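Local coordinates for ubiquitin-like-specific protease 2 (Saccharomyces cerevisiae, PDB 5LNB), which removes the ubiquitin-like modifier SUMO from target proteins, acting as a cysteine protease of the peptidase C48 family, at residues A[47-55]-A[116-124]; A[128-137]-A[157-165]. One frame throughout, in Å; residues are numbered along the deposited sequence.

Interaction 1: A[47-55]-A[116-124]; sequences DWVNDSILD and PINISYHWF. With ACT (acetate ion), chain B.
Leu54 faces Pro116 and Trp123 where helix 51-55 runs almost antiparallel to strand 116-119, at 163°, with the two segment axes 10.9 Å apart. The Trp123 indole lies between Leu54, Val49 and Asn118. Its NE1 gives a hydrogen bond to the backbone oxygen of Val49, 2.7 Å from NE1 to O, lying in the carbonyl plane and only slightly tilted out of the indole plane. The methyl CD1 of Leu54 sits squarely over the six-membered ring of the same indole in a CH-pi contact, 3.6 Å from the ring centre, while Asn118 CB covers the opposite face. The other leucine methyl, CD2, reaches Pro116 CB at 3.7 Å. Replacing Trp123 by an alanine is likely to leave the Val49 carbonyl without this donor and take away the surface that Leu54 CD1 and Trp48 pack on. Trp48 turns its CG anti to the backbone N (chi1 177°), which carries its indole across to the hairpin turn. There Tyr121 meets it edge to face: Tyr121 CD1 stands 3.6 Å from Trp48 CD2, with the planes at 69°. Against Trp123 the indole of Trp48 is nearly parallel but slid aside, and the two NE1 atoms, both donors, approach to 3.3 Å without bonding. Asn118 ND2 lies at the edge of the Trp48 ring; it makes a weak bond to Asp51 OD1 and hydrogen-bonds an acetate ion, probably from the crystallisation liquor, which also rests against the Tyr121 ring. Asn50 caps the helix, its OD1 accepting from Ile53 N. Trp48 and Trp123 are consistent with the pair that, in related Ulp proteases, lines the narrow tunnel for the Gly-Gly end of SUMO.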
loop_
_atom_site.group_PDB
_atom_site.type_symbol
_atom_site.label_atom_id
_atom_site.label_comp_id
_atom_site.label_asym_id
_atom_site.label_seq_id
_atom_site.Cartn_x
_atom_site.Cartn_y
_atom_site.Cartn_z
ATOM N N ASP A 47 5.641 14.910 -10.444
ATOM C CA ASP A 47 6.892 14.240 -10.123
ATOM C C ASP A 47 6.633 12.816 -9.656
ATOM O O ASP A 47 5.576 12.499 -9.101
ATOM C CB ASP A 47 7.652 15.007 -9.044
ATOM C CG ASP A 47 8.308 16.275 -9.571
ATOM O OD1 ASP A 47 8.093 16.632 -10.747
ATOM O OD2 ASP A 47 9.049 16.909 -8.799
ATOM N N TRP A 48 7.614 11.948 -9.901
ATOM C CA TRP A 48 7.587 10.599 -9.349
ATOM C C TRP A 48 7.406 10.655 -7.836
ATOM O O TRP A 48 8.046 11.451 -7.152
ATOM C CB TRP A 48 8.875 9.851 -9.709
ATOM C CG TRP A 48 8.940 8.476 -9.099
ATOM C CD1 TRP A 48 8.175 7.389 -9.427
ATOM C CD2 TRP A 48 9.804 8.050 -8.039
ATOM N NE1 TRP A 48 8.521 6.312 -8.646
ATOM C CE2 TRP A 48 9.515 6.693 -7.783
ATOM C CE3 TRP A 48 10.800 8.683 -7.287
ATOM C CZ2 TRP A 48 10.179 5.965 -6.803
ATOM C CZ3 TRP A 48 11.460 7.953 -6.318
ATOM C CH2 TRP A 48 11.147 6.611 -6.084
ATOM N N VAL A 49 6.503 9.832 -7.320
ATOM C CA VAL A 49 6.230 9.794 -5.887
ATOM C C VAL A 49 7.267 8.892 -5.224
ATOM O O VAL A 49 7.353 7.702 -5.538
ATOM C CB VAL A 49 4.804 9.294 -5.615
ATOM C CG1 VAL A 49 4.581 9.136 -4.138
ATOM C CG2 VAL A 49 3.779 10.258 -6.199
ATOM N N ASN A 50 8.054 9.451 -4.302
ATOM C CA ASN A 50 9.125 8.658 -3.697
ATOM C C ASN A 50 8.588 7.729 -2.600
ATOM O O ASN A 50 7.421 7.792 -2.201
ATOM C CB ASN A 50 10.228 9.566 -3.138
ATOM C CG ASN A 50 9.710 10.550 -2.104
ATOM O OD1 ASN A 50 9.147 10.162 -1.078
ATOM N ND2 ASN A 50 9.894 11.834 -2.374
ATOM N N ASP A 51 9.469 6.840 -2.121
ATOM C CA ASP A 51 9.079 5.824 -1.140
ATOM C C ASP A 51 8.580 6.449 0.156
ATOM O O ASP A 51 7.680 5.903 0.809
ATOM C CB ASP A 51 10.258 4.905 -0.836
ATOM C CG ASP A 51 10.835 4.269 -2.076
ATOM O OD1 ASP A 51 10.062 3.662 -2.845
ATOM O OD2 ASP A 51 12.061 4.374 -2.286
ATOM N N SER A 52 9.186 7.567 0.572
ATOM C CA SER A 52 8.807 8.187 1.837
ATOM C C SER A 52 7.351 8.613 1.814
ATOM O O SER A 52 6.590 8.335 2.750
ATOM C CB SER A 52 9.705 9.390 2.127
ATOM O OG SER A 52 11.053 8.984 2.213
ATOM N N ILE A 53 6.955 9.309 0.752
ATOM C CA ILE A 53 5.585 9.784 0.639
ATOM C C ILE A 53 4.626 8.606 0.562
ATOM O O ILE A 53 3.607 8.562 1.257
ATOM C CB ILE A 53 5.439 10.703 -0.585
ATOM C CG1 ILE A 53 6.232 12.005 -0.388
ATOM C CG2 ILE A 53 3.982 10.979 -0.839
ATOM C CD1 ILE A 53 5.813 12.807 0.829
ATOM N N LEU A 54 4.940 7.633 -0.282
ATOM C CA LEU A 54 4.014 6.525 -0.474
ATOM C C LEU A 54 3.893 5.678 0.788
ATOM O O LEU A 54 2.779 5.332 1.198
ATOM C CB LEU A 54 4.447 5.676 -1.665
ATOM C CG LEU A 54 3.357 4.671 -2.024
ATOM C CD1 LEU A 54 3.180 4.661 -3.506
ATOM C CD2 LEU A 54 3.718 3.278 -1.480
ATOM N N ASP A 55 5.021 5.330 1.422
ATOM C CA ASP A 55 4.924 4.505 2.630
ATOM C C ASP A 55 4.243 5.267 3.764
ATOM O O ASP A 55 3.491 4.675 4.544
ATOM C CB ASP A 55 6.304 3.980 3.060
ATOM C CG ASP A 55 6.862 2.928 2.090
ATOM O OD1 ASP A 55 6.075 2.137 1.557
ATOM O OD2 ASP A 55 8.083 2.895 1.841
ATOM N N PRO A 116 2.950 -2.692 -1.573
ATOM C CA PRO A 116 3.216 -1.780 -2.695
ATOM C C PRO A 116 4.496 -2.171 -3.422
ATOM O O PRO A 116 5.460 -2.645 -2.814
ATOM C CB PRO A 116 3.327 -0.403 -2.031
ATOM C CG PRO A 116 3.544 -0.659 -0.598
ATOM C CD PRO A 116 2.966 -2.007 -0.271
ATOM N N ILE A 117 4.496 -1.975 -4.742
ATOM C CA ILE A 117 5.538 -2.493 -5.621
ATOM C C ILE A 117 6.109 -1.347 -6.441
ATOM O O ILE A 117 5.373 -0.655 -7.156
ATOM C CB ILE A 117 5.002 -3.614 -6.532
ATOM C CG1 ILE A 117 4.629 -4.826 -5.668
ATOM C CG2 ILE A 117 6.020 -3.975 -7.608
ATOM C CD1 ILE A 117 3.994 -5.970 -6.423
ATOM N N ASN A 118 7.421 -1.156 -6.352
ATOM C CA ASN A 118 8.122 -0.066 -7.021
ATOM C C ASN A 118 9.175 -0.686 -7.925
ATOM O O ASN A 118 10.198 -1.176 -7.439
ATOM C CB ASN A 118 8.745 0.880 -5.995
ATOM C CG ASN A 118 9.734 1.854 -6.613
ATOM O OD1 ASN A 118 9.698 2.125 -7.812
ATOM N ND2 ASN A 118 10.622 2.392 -5.788
ATOM N N ILE A 119 8.922 -0.683 -9.232
ATOM C CA ILE A 119 9.849 -1.251 -10.205
ATOM C C ILE A 119 10.099 -0.224 -11.295
ATOM O O ILE A 119 9.149 0.264 -11.921
ATOM C CB ILE A 119 9.318 -2.557 -10.822
ATOM C CG1 ILE A 119 9.135 -3.637 -9.752
ATOM C CG2 ILE A 119 10.278 -3.043 -11.900
ATOM C CD1 ILE A 119 8.538 -4.934 -10.310
ATOM N N SER A 120 11.370 0.092 -11.533
ATOM C CA SER A 120 11.759 1.023 -12.598
ATOM C C SER A 120 10.805 2.212 -12.672
ATOM O O SER A 120 10.285 2.565 -13.732
ATOM C CB SER A 120 11.828 0.312 -13.945
ATOM O OG SER A 120 12.731 -0.775 -13.890
ATOM N N TYR A 121 10.559 2.826 -11.515
ATOM C CA TYR A 121 9.785 4.058 -11.395
ATOM C C TYR A 121 8.309 3.874 -11.716
ATOM O O TYR A 121 7.591 4.865 -11.893
ATOM C CB TYR A 121 10.375 5.166 -12.273
ATOM C CG TYR A 121 11.687 5.672 -11.738
ATOM C CD1 TYR A 121 11.725 6.698 -10.793
ATOM C CD2 TYR A 121 12.889 5.111 -12.148
ATOM C CE1 TYR A 121 12.923 7.165 -10.284
ATOM C CE2 TYR A 121 14.096 5.570 -11.641
ATOM C CZ TYR A 121 14.105 6.600 -10.707
ATOM O OH TYR A 121 15.303 7.057 -10.191
ATOM N N HIS A 122 7.834 2.637 -11.782
ATOM C CA HIS A 122 6.428 2.323 -11.981
ATOM C C HIS A 122 5.883 1.764 -10.675
ATOM O O HIS A 122 6.306 0.691 -10.235
ATOM C CB HIS A 122 6.252 1.318 -13.121
ATOM C CG HIS A 122 4.839 0.844 -13.305
ATOM N ND1 HIS A 122 4.517 -0.237 -14.102
ATOM C CD2 HIS A 122 3.666 1.309 -12.809
ATOM C CE1 HIS A 122 3.208 -0.422 -14.082
ATOM N NE2 HIS A 122 2.668 0.502 -13.305
ATOM N N TRP A 123 4.945 2.491 -10.065
ATOM C CA TRP A 123 4.252 2.047 -8.863
ATOM C C TRP A 123 2.989 1.268 -9.216
ATOM O O TRP A 123 2.190 1.705 -10.050
ATOM C CB TRP A 123 3.848 3.238 -7.994
ATOM C CG TRP A 123 4.917 3.862 -7.142
ATOM C CD1 TRP A 123 5.506 5.087 -7.329
ATOM C CD2 TRP A 123 5.478 3.324 -5.936
ATOM N NE1 TRP A 123 6.425 5.329 -6.326
ATOM C CE2 TRP A 123 6.421 4.266 -5.457
ATOM C CE3 TRP A 123 5.292 2.130 -5.226
ATOM C CZ2 TRP A 123 7.166 4.053 -4.292
ATOM C CZ3 TRP A 123 6.030 1.917 -4.076
ATOM C CH2 TRP A 123 6.961 2.878 -3.619
ATOM N N PHE A 124 2.803 0.126 -8.566
ATOM C CA PHE A 124 1.492 -0.504 -8.467
ATOM C C PHE A 124 1.480 -1.258 -7.141
ATOM O O PHE A 124 2.411 -1.134 -6.340
ATOM C CB PHE A 124 1.179 -1.365 -9.706
ATOM C CG PHE A 124 2.093 -2.553 -9.895
ATOM C CD1 PHE A 124 1.732 -3.809 -9.423
ATOM C CD2 PHE A 124 3.293 -2.421 -10.578
ATOM C CE1 PHE A 124 2.564 -4.910 -9.609
ATOM C CE2 PHE A 124 4.132 -3.521 -10.771
ATOM C CZ PHE A 124 3.768 -4.763 -10.283
HETATM C C ACT B . 13.261 3.439 -7.874
HETATM O O ACT B . 12.589 3.066 -8.874
HETATM O OXT ACT B . 12.884 3.054 -6.742
HETATM C CH3 ACT B . 14.479 4.306 -7.996
#

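Interaction 2: A[128-137]-A[157-165]; sequences ITNLDAILDF and PLVNILTFD
Val159 packs both of its methyls against the other segment, CG1 touching Leu131 CD2 and Ile128 CG2 at 3.7 Å each, CG2 lying 3.6 Å from Ile134 CG1. With CG1 anti to the backbone N (chi1 177°), that methyl spans the junction between Ile128 and Leu131, where strand 128-129 gives way to the short, weakly bonded helix 131-136, while CG2 lies against Ile134. Ile134 also extends CD1 to Pro157, meeting its CB crosswise. Where 128-137 ends and 157-165 begins, Pro157 CG lies over one face of the Phe137 ring, which is poorly ordered. The two strands pair antiparallel: Thr129 N donates to Asn160 O at 2.9 Å and almost straight, while the return bond from Asn160 N to Thr129 O is longer, 3.3 Å. This is the junction of two neighbouring strands, 122-129 and 159-164, in the central mixed sheet of the papain-like Ulp1 catalytic domain. Ile128 and Ile161 form the adjacent non-hydrogen-bonded pair, on the face covered by helix 172-190. Thr129 and Asn160 point to the other face, where Thr129 CG2 reaches Leu162 CD1 at 3.6 Å and a water sits between Thr129 OG1 and Asn160 ND2. Beyond the pairing, Asn130 takes a positive phi to turn the chain, and its ND2 donates to Leu158 O at 2.9 Å, coming in nearly end-on to the carbonyl. That side-chain hydrogen bond extends the strand contact past the last bridge, and Pro157 O is taken by Gln198 from the loop before strand 199-203.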
loop_
_atom_site.group_PDB
_atom_site.type_symbol
_atom_site.label_atom_id
_atom_site.label_comp_id
_atom_site.label_asym_id
_atom_site.label_seq_id
_atom_site.Cartn_x
_atom_site.Cartn_y
_atom_site.Cartn_z
ATOM N N ILE A 128 -2.957 -9.204 -0.452
ATOM C CA ILE A 128 -3.106 -10.652 -0.356
ATOM C C ILE A 128 -4.261 -10.957 0.585
ATOM O O ILE A 128 -4.257 -10.518 1.741
ATOM C CB ILE A 128 -1.815 -11.317 0.139
ATOM C CG1 ILE A 128 -0.605 -10.788 -0.636
ATOM C CG2 ILE A 128 -1.926 -12.839 0.004
ATOM C CD1 ILE A 128 0.702 -11.454 -0.225
ATOM N N THR A 129 -5.247 -11.712 0.099
ATOM C CA THR A 129 -6.405 -12.090 0.895
ATOM C C THR A 129 -6.494 -13.608 1.034
ATOM O O THR A 129 -5.890 -14.369 0.269
ATOM C CB THR A 129 -7.709 -11.556 0.272
ATOM O OG1 THR A 129 -7.918 -12.177 -1.007
ATOM C CG2 THR A 129 -7.641 -10.037 0.094
ATOM N N ASN A 130 -7.273 -14.041 2.025
ATOM C CA ASN A 130 -7.611 -15.435 2.312
ATOM C C ASN A 130 -6.473 -16.214 2.967
ATOM O O ASN A 130 -6.613 -17.443 3.142
ATOM C CB ASN A 130 -8.073 -16.192 1.060
ATOM C CG ASN A 130 -9.479 -15.823 0.668
ATOM O OD1 ASN A 130 -10.267 -15.399 1.515
ATOM N ND2 ASN A 130 -9.810 -15.969 -0.616
ATOM N N LEU A 131 -5.362 -15.570 3.338
ATOM C CA LEU A 131 -4.328 -16.289 4.074
ATOM C C LEU A 131 -4.866 -16.817 5.396
ATOM O O LEU A 131 -4.496 -17.912 5.829
ATOM C CB LEU A 131 -3.121 -15.390 4.314
ATOM C CG LEU A 131 -2.363 -14.921 3.066
ATOM C CD1 LEU A 131 -1.311 -13.901 3.475
ATOM C CD2 LEU A 131 -1.733 -16.110 2.360
ATOM N N ASP A 132 -5.751 -16.056 6.046
ATOM C CA ASP A 132 -6.322 -16.476 7.321
ATOM C C ASP A 132 -7.279 -17.650 7.176
ATOM O O ASP A 132 -7.711 -18.200 8.193
ATOM C CB ASP A 132 -7.038 -15.304 8.006
ATOM C CG ASP A 132 -8.252 -14.813 7.230
ATOM O OD1 ASP A 132 -8.169 -14.666 5.987
ATOM O OD2 ASP A 132 -9.299 -14.565 7.871
ATOM N N ALA A 133 -7.622 -18.049 5.953
ATOM C CA ALA A 133 -8.386 -19.272 5.761
ATOM C C ALA A 133 -7.494 -20.489 5.562
ATOM O O ALA A 133 -7.933 -21.615 5.822
ATOM C CB ALA A 133 -9.331 -19.127 4.567
ATOM N N ILE A 134 -6.248 -20.288 5.133
ATOM C CA ILE A 134 -5.350 -21.415 4.908
ATOM C C ILE A 134 -5.033 -22.118 6.221
ATOM O O ILE A 134 -5.151 -23.343 6.330
ATOM C CB ILE A 134 -4.065 -20.949 4.203
ATOM C CG1 ILE A 134 -4.379 -20.471 2.783
ATOM C CG2 ILE A 134 -3.047 -22.078 4.206
ATOM C CD1 ILE A 134 -5.033 -21.540 1.908
ATOM N N LEU A 135 -4.619 -21.355 7.236
ATOM C CA LEU A 135 -4.285 -21.949 8.528
ATOM C C LEU A 135 -5.432 -22.790 9.075
ATOM O O LEU A 135 -5.231 -23.934 9.504
ATOM C CB LEU A 135 -3.908 -20.850 9.522
ATOM C CG LEU A 135 -2.471 -20.331 9.496
ATOM C CD1 LEU A 135 -2.290 -19.246 10.556
ATOM C CD2 LEU A 135 -1.493 -21.474 9.702
ATOM N N ASP A 136 -6.650 -22.235 9.075
ATOM C CA ASP A 136 -7.794 -22.969 9.612
ATOM C C ASP A 136 -7.999 -24.298 8.895
ATOM O O ASP A 136 -8.508 -25.255 9.490
ATOM C CB ASP A 136 -9.062 -22.113 9.512
ATOM C CG ASP A 136 -8.855 -20.694 10.024
ATOM O OD1 ASP A 136 -7.715 -20.363 10.415
ATOM O OD2 ASP A 136 -9.834 -19.911 10.032
ATOM N N PHE A 137 -7.617 -24.373 7.625
ATOM C CA PHE A 137 -7.800 -25.569 6.815
ATOM C C PHE A 137 -6.877 -26.702 7.258
ATOM O O PHE A 137 -5.820 -26.927 6.666
ATOM C CB PHE A 137 -7.557 -25.236 5.346
ATOM C CG PHE A 137 -7.857 -26.365 4.409
ATOM C CD1 PHE A 137 -6.884 -27.301 4.094
ATOM C CD2 PHE A 137 -9.106 -26.481 3.827
ATOM C CE1 PHE A 137 -7.156 -28.338 3.227
ATOM C CE2 PHE A 137 -9.384 -27.514 2.956
ATOM C CZ PHE A 137 -8.407 -28.446 2.656
ATOM N N PRO A 157 -9.484 -23.794 -0.763
ATOM C CA PRO A 157 -9.179 -22.473 -0.190
ATOM C C PRO A 157 -8.165 -21.728 -1.047
ATOM O O PRO A 157 -6.998 -22.118 -1.024
ATOM C CB PRO A 157 -8.583 -22.803 1.188
ATOM C CG PRO A 157 -8.639 -24.319 1.328
ATOM C CD PRO A 157 -8.791 -24.880 -0.051
ATOM N N LEU A 158 -8.591 -20.707 -1.793
ATOM C CA LEU A 158 -7.734 -20.028 -2.758
ATOM C C LEU A 158 -7.196 -18.724 -2.187
ATOM O O LEU A 158 -7.965 -17.886 -1.706
ATOM C CB LEU A 158 -8.490 -19.745 -4.056
ATOM C CG LEU A 158 -8.755 -20.972 -4.932
ATOM C CD1 LEU A 158 -9.437 -20.554 -6.227
ATOM C CD2 LEU A 158 -7.447 -21.700 -5.217
ATOM N N VAL A 159 -5.881 -18.552 -2.258
ATOM C CA VAL A 159 -5.238 -17.300 -1.878
ATOM C C VAL A 159 -5.279 -16.370 -3.082
ATOM O O VAL A 159 -4.804 -16.728 -4.165
ATOM C CB VAL A 159 -3.794 -17.542 -1.416
ATOM C CG1 VAL A 159 -3.099 -16.219 -1.090
ATOM C CG2 VAL A 159 -3.747 -18.552 -0.236
ATOM N N ASN A 160 -5.849 -15.181 -2.902
ATOM C CA ASN A 160 -6.024 -14.229 -3.992
ATOM C C ASN A 160 -5.078 -13.064 -3.768
ATOM O O ASN A 160 -5.136 -12.400 -2.726
ATOM C CB ASN A 160 -7.472 -13.741 -4.088
ATOM C CG ASN A 160 -8.446 -14.859 -4.420
ATOM O OD1 ASN A 160 -8.160 -15.718 -5.246
ATOM N ND2 ASN A 160 -9.598 -14.862 -3.764
ATOM N N ILE A 161 -4.190 -12.836 -4.725
ATOM C CA ILE A 161 -3.307 -11.680 -4.703
ATOM C C ILE A 161 -3.977 -10.623 -5.570
ATOM O O ILE A 161 -3.894 -10.671 -6.799
ATOM C CB ILE A 161 -1.900 -12.024 -5.190
ATOM C CG1 ILE A 161 -1.298 -13.121 -4.291
ATOM C CG2 ILE A 161 -1.022 -10.757 -5.224
ATOM C CD1 ILE A 161 0.049 -13.622 -4.743
ATOM N N LEU A 162 -4.676 -9.689 -4.927
ATOM C CA LEU A 162 -5.432 -8.665 -5.640
ATOM C C LEU A 162 -4.466 -7.577 -6.103
ATOM O O LEU A 162 -3.936 -6.818 -5.282
ATOM C CB LEU A 162 -6.531 -8.111 -4.737
ATOM C CG LEU A 162 -7.436 -9.158 -4.068
ATOM C CD1 LEU A 162 -8.437 -8.498 -3.109
ATOM C CD2 LEU A 162 -8.170 -10.015 -5.108
ATOM N N THR A 163 -4.225 -7.511 -7.412
ATOM C CA THR A 163 -3.195 -6.669 -8.015
ATOM C C THR A 163 -3.849 -5.575 -8.854
ATOM O O THR A 163 -4.668 -5.870 -9.734
ATOM C CB THR A 163 -2.260 -7.507 -8.895
ATOM O OG1 THR A 163 -1.841 -8.668 -8.174
ATOM C CG2 THR A 163 -1.025 -6.711 -9.304
ATOM N N PHE A 164 -3.478 -4.316 -8.600
ATOM C CA PHE A 164 -4.137 -3.193 -9.258
ATOM C C PHE A 164 -3.111 -2.147 -9.685
ATOM O O PHE A 164 -2.182 -1.818 -8.940
ATOM C CB PHE A 164 -5.219 -2.567 -8.357
ATOM C CG PHE A 164 -4.830 -2.474 -6.898
ATOM C CD1 PHE A 164 -4.387 -1.266 -6.356
ATOM C CD2 PHE A 164 -4.900 -3.592 -6.070
ATOM C CE1 PHE A 164 -4.031 -1.173 -5.018
ATOM C CE2 PHE A 164 -4.534 -3.507 -4.731
ATOM C CZ PHE A 164 -4.105 -2.292 -4.201
ATOM N N ASP A 165 -3.291 -1.640 -10.903
ATOM C CA ASP A 165 -2.302 -0.810 -11.576
ATOM C C ASP A 165 -3.050 0.223 -12.405
ATOM O O ASP A 165 -3.942 -0.137 -13.176
ATOM C CB ASP A 165 -1.404 -1.678 -12.470
ATOM C CG ASP A 165 -0.302 -0.892 -13.163
ATOM O OD1 ASP A 165 -0.162 0.331 -12.935
ATOM O OD2 ASP A 165 0.445 -1.522 -13.939
HETATM O O HOH W 1 -10.660 -12.444 -1.791
#

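Strand 122-129 carries both contacts: its start belongs to interaction 1 and its end to interaction 2, and the two centres lie about 24 Å apart on opposite sides of the chain's centre. They nevertheless meet at the far end of 157-165. His122 NE2 comes within 2.9 Å of Asp165 OD1, a probable hydrogen bond, and Phe124 CB packs 3.5 Å from Phe164 O. His122 also touches Cys215 at the start of helix 215-228, an arrangement consistent with the His-Asp-Cys catalytic triad of peptidase C48. Interaction 1 thus supplies the probable catalytic histidine and the 157-165 segment of interaction 2 the aspartate, while the strand pairing of interaction 2 lies further along the sheet.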